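Local coordinates for ABC transporter, substrate-binding protein (Streptococcus pneumoniae, PDB 5G5Y), which binds short- and long-chain fructooligosaccharides such as kestose, nystose and inulin as the solute-binding subunit of the FusABC-MsmK ABC transporter that imports them, at residues A[181-192]-A[263-271]; A[152-160]-A[284-292]. One frame throughout, in Å; residues are numbered along the deposited sequence.

Following the chain from the N terminus, residues 152-160 lead into helix 157-169, and the chain then reaches edge strand 181-183 and the loop after it. From there it runs to 263-271, whose pairing with 181-192 closes the loop of interaction 1. Interaction 2 closes the wider loop, from 152-160 to 284-292, so that interaction 1 lies wholly within it. The two contacts lie at opposite margins of one four-stranded mixed sheet: strand 181-183 at one edge and the chain leaving strand 282-284 at the other. Their centres are about 17 Å apart, yet they meet where Val266 packs against Leu160 and Leu285.

Interaction 1 of 2, residues A[181-192]-A[263-271]; sequences IPFSFISGNGNE and KFGVYFTWD
Phe183 swings its ring away from its own amide nitrogen (chi1 -169°), whereas Phe268 keeps its ring on the amide side (chi1 -57°), and the two rings converge from the paired segments. The edge of Phe268 is directed at the face of Phe183 in an offset edge-to-face pair, with planes 80° apart and Phe268 CE1 3.6 Å from Phe183 CZ. The in-plane edge of Phe268 also borders Ser184 O, a buried carbonyl oxygen that has no polar partner in the model and receives a CA-H contact from Tyr267. CG1 of Val266 packs against CD1 of Phe183, on the side of the sheet covered by Leu164 of helix 157-169. Towards Phe264, Ser184 lays CB over one face of the ring, 3.3 Å from Phe264 CE1, while Ile181 CB sits at its edge; Ser184 OG is hydrogen-bonded to Asp244.

These side chains flank a parallel pairing in which strand 181-183 forms the edge of a mixed sheet beside 264-269. Ile181 N donates to Lys263 O at 2.8 Å and Ser184 N to Val266 O at 3.0 Å, while Gly265 N and Val266 N return bonds to Ile181 O and Pro182 O, where the chain turns a corner.

Farther along, the bent side chain of Glu192 brings OE2 to Thr269 OG1, which donates to its anti lone pair at 2.7 Å. Asn191 and Trp270, both substrate-binding residues, adjoin there: Asn191 ND2 is 3.7 Å from Trp270 CB.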
loop_
_atom_site.group_PDB
_atom_site.type_symbol
_atom_site.label_atom_id
_atom_site.label_comp_id
_atom_site.label_asym_id
_atom_site.label_seq_id
_atom_site.Cartn_x
_atom_site.Cartn_y
_atom_site.Cartn_z
ATOM N N ILE A 181 -26.376 11.388 -6.298
ATOM C CA ILE A 181 -25.102 11.781 -6.893
ATOM C C ILE A 181 -24.669 10.539 -7.662
ATOM O O ILE A 181 -24.253 9.568 -7.046
ATOM C CB ILE A 181 -24.061 12.165 -5.834
ATOM C CG1 ILE A 181 -24.592 13.304 -4.948
ATOM C CG2 ILE A 181 -22.744 12.586 -6.507
ATOM C CD1 ILE A 181 -23.715 13.665 -3.774
ATOM N N PRO A 182 -24.808 10.538 -8.992
ATOM C CA PRO A 182 -24.549 9.288 -9.697
ATOM C C PRO A 182 -23.139 8.719 -9.556
ATOM O O PRO A 182 -22.993 7.500 -9.383
ATOM C CB PRO A 182 -24.850 9.646 -11.150
ATOM C CG PRO A 182 -25.878 10.767 -11.009
ATOM C CD PRO A 182 -25.361 11.572 -9.898
ATOM N N PHE A 183 -22.131 9.591 -9.665
ATOM C CA PHE A 183 -20.703 9.181 -9.748
ATOM C C PHE A 183 -19.853 10.138 -8.920
ATOM O O PHE A 183 -19.923 11.342 -9.101
ATOM C CB PHE A 183 -20.309 9.236 -11.227
ATOM C CG PHE A 183 -18.988 8.614 -11.576
ATOM C CD1 PHE A 183 -18.900 7.257 -11.883
ATOM C CD2 PHE A 183 -17.848 9.403 -11.753
ATOM C CE1 PHE A 183 -17.703 6.680 -12.275
ATOM C CE2 PHE A 183 -16.641 8.817 -12.156
ATOM C CZ PHE A 183 -16.578 7.472 -12.405
ATOM N N SER A 184 -19.066 9.604 -7.978
ATOM C CA SER A 184 -18.212 10.433 -7.142
ATOM C C SER A 184 -16.868 9.776 -6.894
ATOM O O SER A 184 -16.705 8.576 -7.077
ATOM C CB SER A 184 -18.881 10.741 -5.801
ATOM O OG SER A 184 -18.239 11.851 -5.217
ATOM N N PHE A 185 -15.917 10.607 -6.507
ATOM C CA PHE A 185 -14.550 10.219 -6.259
ATOM C C PHE A 185 -13.882 11.367 -5.587
ATOM O O PHE A 185 -14.445 12.490 -5.514
ATOM C CB PHE A 185 -13.851 9.887 -7.588
ATOM C CG PHE A 185 -14.002 10.970 -8.640
ATOM C CD1 PHE A 185 -13.135 12.067 -8.675
ATOM C CD2 PHE A 185 -15.011 10.890 -9.570
ATOM C CE1 PHE A 185 -13.287 13.072 -9.662
ATOM C CE2 PHE A 185 -15.157 11.881 -10.562
ATOM C CZ PHE A 185 -14.295 12.968 -10.602
ATOM N N ILE A 186 -12.712 11.088 -5.029
ATOM C CA ILE A 186 -11.770 12.116 -4.592
ATOM C C ILE A 186 -10.622 12.067 -5.585
ATOM O O ILE A 186 -9.845 11.118 -5.615
ATOM C CB ILE A 186 -11.265 11.938 -3.149
ATOM C CG1 ILE A 186 -12.448 11.842 -2.160
ATOM C CG2 ILE A 186 -10.346 13.089 -2.742
ATOM C CD1 ILE A 186 -12.031 11.617 -0.740
ATOM N N SER A 187 -10.499 13.119 -6.362
ATOM C CA SER A 187 -9.511 13.163 -7.453
ATOM C C SER A 187 -8.041 13.218 -7.031
ATOM O O SER A 187 -7.627 13.957 -6.130
ATOM C CB SER A 187 -9.813 14.338 -8.388
ATOM O OG SER A 187 -8.911 14.344 -9.511
ATOM N N GLY A 188 -7.230 12.418 -7.718
ATOM C CA GLY A 188 -5.799 12.446 -7.580
ATOM C C GLY A 188 -5.223 11.086 -7.235
ATOM O O GLY A 188 -5.711 10.068 -7.721
ATOM N N ASN A 189 -4.148 11.070 -6.447
ATOM C CA ASN A 189 -3.623 9.814 -5.966
ATOM C C ASN A 189 -4.611 9.221 -4.935
ATOM O O ASN A 189 -5.421 9.947 -4.292
ATOM C CB ASN A 189 -2.220 9.932 -5.347
ATOM C CG ASN A 189 -1.086 10.212 -6.379
ATOM O OD1 ASN A 189 -1.026 9.732 -7.578
ATOM N ND2 ASN A 189 -0.144 11.022 -5.904
ATOM N N GLY A 190 -4.562 7.912 -4.818
ATOM C CA GLY A 190 -5.103 7.189 -3.683
ATOM C C GLY A 190 -6.378 6.424 -3.939
ATOM O O GLY A 190 -6.864 6.270 -5.083
ATOM N N ASN A 191 -6.974 5.983 -2.839
ATOM C CA ASN A 191 -7.999 4.936 -2.901
ATOM C C ASN A 191 -9.372 5.355 -3.413
ATOM O O ASN A 191 -10.205 4.495 -3.698
ATOM C CB ASN A 191 -8.134 4.299 -1.515
ATOM C CG ASN A 191 -6.824 3.722 -1.001
ATOM O OD1 ASN A 191 -5.898 3.432 -1.777
ATOM N ND2 ASN A 191 -6.734 3.554 0.315
ATOM N N GLU A 192 -9.610 6.654 -3.508
ATOM C CA GLU A 192 -10.888 7.226 -3.858
ATOM C C GLU A 192 -10.907 7.851 -5.253
ATOM O O GLU A 192 -11.889 8.445 -5.652
ATOM C CB GLU A 192 -11.321 8.234 -2.771
ATOM C CG GLU A 192 -11.710 7.597 -1.438
ATOM C CD GLU A 192 -10.568 7.017 -0.653
ATOM O OE1 GLU A 192 -9.552 7.692 -0.480
ATOM O OE2 GLU A 192 -10.652 5.871 -0.203
ATOM N N LYS A 263 -25.748 8.653 -0.668
ATOM C CA LYS A 263 -26.075 9.557 -1.784
ATOM C C LYS A 263 -25.411 9.167 -3.113
ATOM O O LYS A 263 -25.769 9.696 -4.183
ATOM C CB LYS A 263 -25.706 10.983 -1.404
ATOM C CG LYS A 263 -26.551 11.572 -0.266
ATOM C CD LYS A 263 -27.960 11.927 -0.746
ATOM C CE LYS A 263 -28.905 12.328 0.387
ATOM N NZ LYS A 263 -28.295 13.338 1.293
ATOM N N PHE A 264 -24.470 8.222 -3.053
ATOM C CA PHE A 264 -23.646 7.883 -4.207
ATOM C C PHE A 264 -24.247 6.732 -5.008
ATOM O O PHE A 264 -24.750 5.752 -4.440
ATOM C CB PHE A 264 -22.237 7.485 -3.769
ATOM C CG PHE A 264 -21.416 8.576 -3.143
ATOM C CD1 PHE A 264 -21.513 9.909 -3.522
ATOM C CD2 PHE A 264 -20.446 8.228 -2.202
ATOM C CE1 PHE A 264 -20.678 10.850 -2.977
ATOM C CE2 PHE A 264 -19.619 9.170 -1.646
ATOM C CZ PHE A 264 -19.731 10.492 -2.030
ATOM N N GLY A 265 -24.214 6.861 -6.336
ATOM C CA GLY A 265 -24.566 5.767 -7.209
ATOM C C GLY A 265 -23.389 4.817 -7.394
ATOM O O GLY A 265 -23.512 3.607 -7.181
ATOM N N VAL A 266 -22.277 5.381 -7.862
ATOM C CA VAL A 266 -21.018 4.665 -8.073
ATOM C C VAL A 266 -19.978 5.524 -7.407
ATOM O O VAL A 266 -19.974 6.736 -7.597
ATOM C CB VAL A 266 -20.690 4.451 -9.573
ATOM C CG1 VAL A 266 -19.264 3.906 -9.780
ATOM C CG2 VAL A 266 -21.728 3.538 -10.223
ATOM N N TYR A 267 -19.110 4.927 -6.589
ATOM C CA TYR A 267 -18.017 5.668 -5.979
ATOM C C TYR A 267 -16.805 4.740 -5.806
ATOM O O TYR A 267 -16.904 3.547 -6.039
ATOM C CB TYR A 267 -18.418 6.324 -4.634
ATOM C CG TYR A 267 -18.508 5.353 -3.474
ATOM C CD1 TYR A 267 -19.596 4.486 -3.328
ATOM C CD2 TYR A 267 -17.474 5.250 -2.573
ATOM C CE1 TYR A 267 -19.667 3.586 -2.252
ATOM C CE2 TYR A 267 -17.511 4.346 -1.515
ATOM C CZ TYR A 267 -18.592 3.511 -1.353
ATOM O OH TYR A 267 -18.565 2.643 -0.280
ATOM N N PHE A 268 -15.675 5.331 -5.445
ATOM C CA PHE A 268 -14.400 4.603 -5.298
ATOM C C PHE A 268 -13.868 4.688 -3.874
ATOM O O PHE A 268 -13.857 5.753 -3.272
ATOM C CB PHE A 268 -13.339 5.160 -6.278
ATOM C CG PHE A 268 -13.764 5.109 -7.701
ATOM C CD1 PHE A 268 -14.639 6.050 -8.200
ATOM C CD2 PHE A 268 -13.305 4.099 -8.554
ATOM C CE1 PHE A 268 -15.075 5.995 -9.515
ATOM C CE2 PHE A 268 -13.735 4.039 -9.866
ATOM C CZ PHE A 268 -14.615 4.998 -10.356
ATOM N N THR A 269 -13.343 3.581 -3.372
ATOM C CA THR A 269 -12.636 3.541 -2.096
ATOM C C THR A 269 -11.968 2.199 -1.913
ATOM O O THR A 269 -12.178 1.288 -2.696
ATOM C CB THR A 269 -13.573 3.867 -0.876
ATOM O OG1 THR A 269 -12.757 4.193 0.245
ATOM C CG2 THR A 269 -14.503 2.752 -0.587
ATOM N N TRP A 270 -11.123 2.095 -0.906
ATOM C CA TRP A 270 -10.483 0.823 -0.588
ATOM C C TRP A 270 -11.467 -0.232 -0.131
ATOM O O TRP A 270 -11.483 -1.364 -0.636
ATOM C CB TRP A 270 -9.415 1.043 0.443
ATOM C CG TRP A 270 -8.648 -0.174 0.886
ATOM C CD1 TRP A 270 -8.961 -0.980 1.937
ATOM C CD2 TRP A 270 -7.417 -0.679 0.341
ATOM N NE1 TRP A 270 -8.009 -1.973 2.080
ATOM C CE2 TRP A 270 -7.051 -1.811 1.116
ATOM C CE3 TRP A 270 -6.606 -0.300 -0.719
ATOM C CZ2 TRP A 270 -5.908 -2.545 0.868
ATOM C CZ3 TRP A 270 -5.447 -1.028 -0.970
ATOM C CH2 TRP A 270 -5.110 -2.153 -0.182
ATOM N N ASP A 271 -12.306 0.153 0.815
ATOM C CA ASP A 271 -13.267 -0.759 1.426
ATOM C C ASP A 271 -14.506 0.036 1.688
ATOM O O ASP A 271 -14.425 1.030 2.399
ATOM C CB ASP A 271 -12.633 -1.313 2.715
ATOM C CG ASP A 271 -13.537 -2.264 3.503
ATOM O OD1 ASP A 271 -14.786 -2.273 3.356
ATOM O OD2 ASP A 271 -12.949 -3.030 4.322
#

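Interaction 2 of 2, residues A[152-160]-A[284-292]; sequences EMPKTTDDL and VLPVLAGPS
A capping box opens helix 157-169, and the loop following strand 282-284 is bonded to the backbone at this helix start. Ala289 N donates to Lys155 O at 3.0 Å, an almost straight bond with 170° at the hydrogen. In return Thr157 N, in the first turn, donates to Ala289 O at 2.9 Å; thus Ala289 is gripped through both its N-H and its carbonyl, forming a single bridge with Thr156. A water donates to both Lys155 O and Val287 O, giving Lys155 O a second partner.

Within the box, Thr156 OG1 accepts from Asp159 N at 2.9 Å. The return bond, Thr156 N to Asp159 OD2, is weak, and the same oxygen takes Lys155 N on its anti lone pair; the carboxylate thereby steadies the turn that presents Lys155 O to the loop.

Leu288 supplies the main apolar wedge. Its first torsion (chi1 -56°) sends the two branches to different partners: CD1 meets Leu160 CD2 at 3.7 Å, the two side chains crossing at about a right angle, while CD2 packs against Pro154 O at 3.4 Å. At the other end Met153 CG presses tightly against the CD corner of the Pro286 ring, at 3.5 Å. Leu285 CD1 reaches Pro154 CG and the sulfur of Met153.

Beyond the contact, Phe233 of helix 225-239 packs on Thr157 and Leu160. Ile141 of strand 138-142 touches Met153 and Leu285, and Val284 and Val287 rest on Tyr412, placing the loop between the start of helix 157-169 and helix 399-412.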
loop_
_atom_site.group_PDB
_atom_site.type_symbol
_atom_site.label_atom_id
_atom_site.label_comp_id
_atom_site.label_asym_id
_atom_site.label_seq_id
_atom_site.Cartn_x
_atom_site.Cartn_y
_atom_site.Cartn_z
ATOM N N GLU A 152 -30.191 -3.950 -14.846
ATOM C CA GLU A 152 -29.154 -4.970 -14.746
ATOM C C GLU A 152 -27.840 -4.279 -14.348
ATOM O O GLU A 152 -27.618 -3.117 -14.677
ATOM C CB GLU A 152 -28.930 -5.645 -16.105
ATOM C CG GLU A 152 -30.173 -6.164 -16.832
ATOM C CD GLU A 152 -30.994 -7.138 -16.004
ATOM O OE1 GLU A 152 -30.392 -8.009 -15.331
ATOM O OE2 GLU A 152 -32.246 -7.031 -16.020
ATOM N N MET A 153 -26.954 -5.006 -13.675
ATOM C CA MET A 153 -25.595 -4.508 -13.433
ATOM C C MET A 153 -24.929 -4.188 -14.786
ATOM O O MET A 153 -24.957 -5.020 -15.685
ATOM C CB MET A 153 -24.768 -5.586 -12.676
ATOM C CG MET A 153 -23.348 -5.156 -12.364
ATOM S SD MET A 153 -23.379 -3.934 -11.068
ATOM C CE MET A 153 -23.599 -4.966 -9.609
ATOM N N PRO A 154 -24.327 -2.998 -14.942
ATOM C CA PRO A 154 -23.680 -2.699 -16.232
ATOM C C PRO A 154 -22.552 -3.650 -16.561
ATOM O O PRO A 154 -21.836 -4.065 -15.661
ATOM C CB PRO A 154 -23.111 -1.307 -16.055
ATOM C CG PRO A 154 -23.414 -0.884 -14.677
ATOM C CD PRO A 154 -24.298 -1.861 -14.015
ATOM N N LYS A 155 -22.430 -3.985 -17.840
ATOM C CA LYS A 155 -21.363 -4.804 -18.349
ATOM C C LYS A 155 -20.322 -4.021 -19.154
ATOM O O LYS A 155 -19.230 -4.509 -19.356
ATOM C CB LYS A 155 -21.937 -5.887 -19.268
ATOM C CG LYS A 155 -22.872 -6.889 -18.608
ATOM C CD LYS A 155 -23.219 -7.988 -19.608
ATOM C CE LYS A 155 -24.393 -8.833 -19.157
ATOM N NZ LYS A 155 -25.682 -8.245 -19.620
ATOM N N THR A 156 -20.706 -2.863 -19.690
ATOM C CA THR A 156 -19.877 -2.046 -20.555
ATOM C C THR A 156 -19.859 -0.613 -20.031
ATOM O O THR A 156 -20.733 -0.200 -19.251
ATOM C CB THR A 156 -20.415 -2.003 -22.002
ATOM O OG1 THR A 156 -21.596 -1.171 -22.068
ATOM C CG2 THR A 156 -20.725 -3.417 -22.524
ATOM N N THR A 157 -18.891 0.161 -20.502
ATOM C CA THR A 157 -18.835 1.570 -20.168
ATOM C C THR A 157 -20.085 2.334 -20.662
ATOM O O THR A 157 -20.554 3.247 -19.972
ATOM C CB THR A 157 -17.535 2.230 -20.678
ATOM O OG1 THR A 157 -17.345 1.989 -22.075
ATOM C CG2 THR A 157 -16.356 1.632 -19.886
ATOM N N ASP A 158 -20.601 1.957 -21.823
ATOM C CA ASP A 158 -21.851 2.575 -22.336
ATOM C C ASP A 158 -23.060 2.225 -21.451
ATOM O O ASP A 158 -23.865 3.102 -21.170
ATOM C CB ASP A 158 -22.095 2.202 -23.797
ATOM C CG ASP A 158 -21.341 3.107 -24.777
ATOM O OD1 ASP A 158 -20.620 4.040 -24.345
ATOM O OD2 ASP A 158 -21.481 2.901 -26.001
ATOM N N ASP A 159 -23.152 0.976 -20.966
ATOM C CA ASP A 159 -24.177 0.595 -19.955
ATOM C C ASP A 159 -24.086 1.420 -18.706
ATOM O O ASP A 159 -25.127 1.828 -18.123
ATOM C CB ASP A 159 -24.050 -0.863 -19.476
ATOM C CG ASP A 159 -24.368 -1.882 -20.527
ATOM O OD1 ASP A 159 -25.038 -1.548 -21.527
ATOM O OD2 ASP A 159 -23.932 -3.051 -20.333
ATOM N N LEU A 160 -22.858 1.679 -18.258
ATOM C CA LEU A 160 -22.660 2.476 -17.059
ATOM C C LEU A 160 -23.223 3.874 -17.258
ATOM O O LEU A 160 -23.848 4.411 -16.373
ATOM C CB LEU A 160 -21.171 2.562 -16.670
ATOM C CG LEU A 160 -20.825 3.404 -15.442
ATOM C CD1 LEU A 160 -21.527 2.899 -14.166
ATOM C CD2 LEU A 160 -19.332 3.493 -15.249
ATOM N N VAL A 284 -19.452 -4.554 -5.321
ATOM C CA VAL A 284 -18.397 -4.338 -6.309
ATOM C C VAL A 284 -18.995 -4.130 -7.703
ATOM O O VAL A 284 -19.862 -4.891 -8.151
ATOM C CB VAL A 284 -17.408 -5.516 -6.382
ATOM C CG1 VAL A 284 -16.270 -5.175 -7.331
ATOM C CG2 VAL A 284 -16.853 -5.892 -5.005
ATOM N N LEU A 285 -18.563 -3.062 -8.359
ATOM C CA LEU A 285 -18.902 -2.840 -9.751
ATOM C C LEU A 285 -17.991 -3.787 -10.536
ATOM O O LEU A 285 -16.760 -3.616 -10.481
ATOM C CB LEU A 285 -18.617 -1.385 -10.148
ATOM C CG LEU A 285 -18.929 -1.011 -11.603
ATOM C CD1 LEU A 285 -20.421 -1.073 -11.852
ATOM C CD2 LEU A 285 -18.415 0.355 -11.962
ATOM N N PRO A 286 -18.557 -4.763 -11.247
ATOM C CA PRO A 286 -17.655 -5.626 -12.017
ATOM C C PRO A 286 -16.850 -4.890 -13.086
ATOM O O PRO A 286 -17.233 -3.796 -13.526
ATOM C CB PRO A 286 -18.595 -6.631 -12.694
ATOM C CG PRO A 286 -19.925 -6.457 -12.016
ATOM C CD PRO A 286 -19.976 -5.073 -11.506
ATOM N N VAL A 287 -15.786 -5.520 -13.525
ATOM C CA VAL A 287 -14.920 -4.957 -14.557
ATOM C C VAL A 287 -15.763 -4.742 -15.832
ATOM O O VAL A 287 -16.485 -5.658 -16.282
ATOM C CB VAL A 287 -13.718 -5.868 -14.817
ATOM C CG1 VAL A 287 -12.927 -5.419 -16.053
ATOM C CG2 VAL A 287 -12.861 -5.881 -13.569
ATOM N N LEU A 288 -15.696 -3.538 -16.376
ATOM C CA LEU A 288 -16.502 -3.153 -17.555
ATOM C C LEU A 288 -15.715 -3.282 -18.847
ATOM O O LEU A 288 -14.538 -2.935 -18.911
ATOM C CB LEU A 288 -16.933 -1.715 -17.410
ATOM C CG LEU A 288 -17.690 -1.413 -16.123
ATOM C CD1 LEU A 288 -18.044 0.065 -16.046
ATOM C CD2 LEU A 288 -18.972 -2.218 -16.039
ATOM N N ALA A 289 -16.373 -3.730 -19.894
ATOM C CA ALA A 289 -15.752 -3.721 -21.206
ATOM C C ALA A 289 -15.882 -2.326 -21.757
ATOM O O ALA A 289 -16.937 -1.680 -21.625
ATOM C CB ALA A 289 -16.414 -4.737 -22.114
ATOM N N GLY A 290 -14.809 -1.841 -22.363
ATOM C CA GLY A 290 -14.829 -0.554 -23.022
ATOM C C GLY A 290 -15.404 -0.672 -24.418
ATOM O O GLY A 290 -15.892 -1.747 -24.816
ATOM N N PRO A 291 -15.317 0.411 -25.196
ATOM C CA PRO A 291 -15.808 0.399 -26.610
ATOM C C PRO A 291 -15.251 -0.736 -27.473
ATOM O O PRO A 291 -15.959 -1.223 -28.360
ATOM C CB PRO A 291 -15.371 1.764 -27.141
ATOM C CG PRO A 291 -15.433 2.640 -25.916
ATOM C CD PRO A 291 -14.926 1.765 -24.777
ATOM N N SER A 292 -14.033 -1.201 -27.165
ATOM C CA SER A 292 -13.418 -2.350 -27.866
ATOM C C SER A 292 -14.131 -3.687 -27.634
ATOM O O SER A 292 -13.864 -4.654 -28.339
ATOM C CB SER A 292 -11.980 -2.534 -27.387
ATOM O OG SER A 292 -11.989 -3.020 -26.040
HETATM O O HOH W 1 -19.031 -6.495 -17.252
#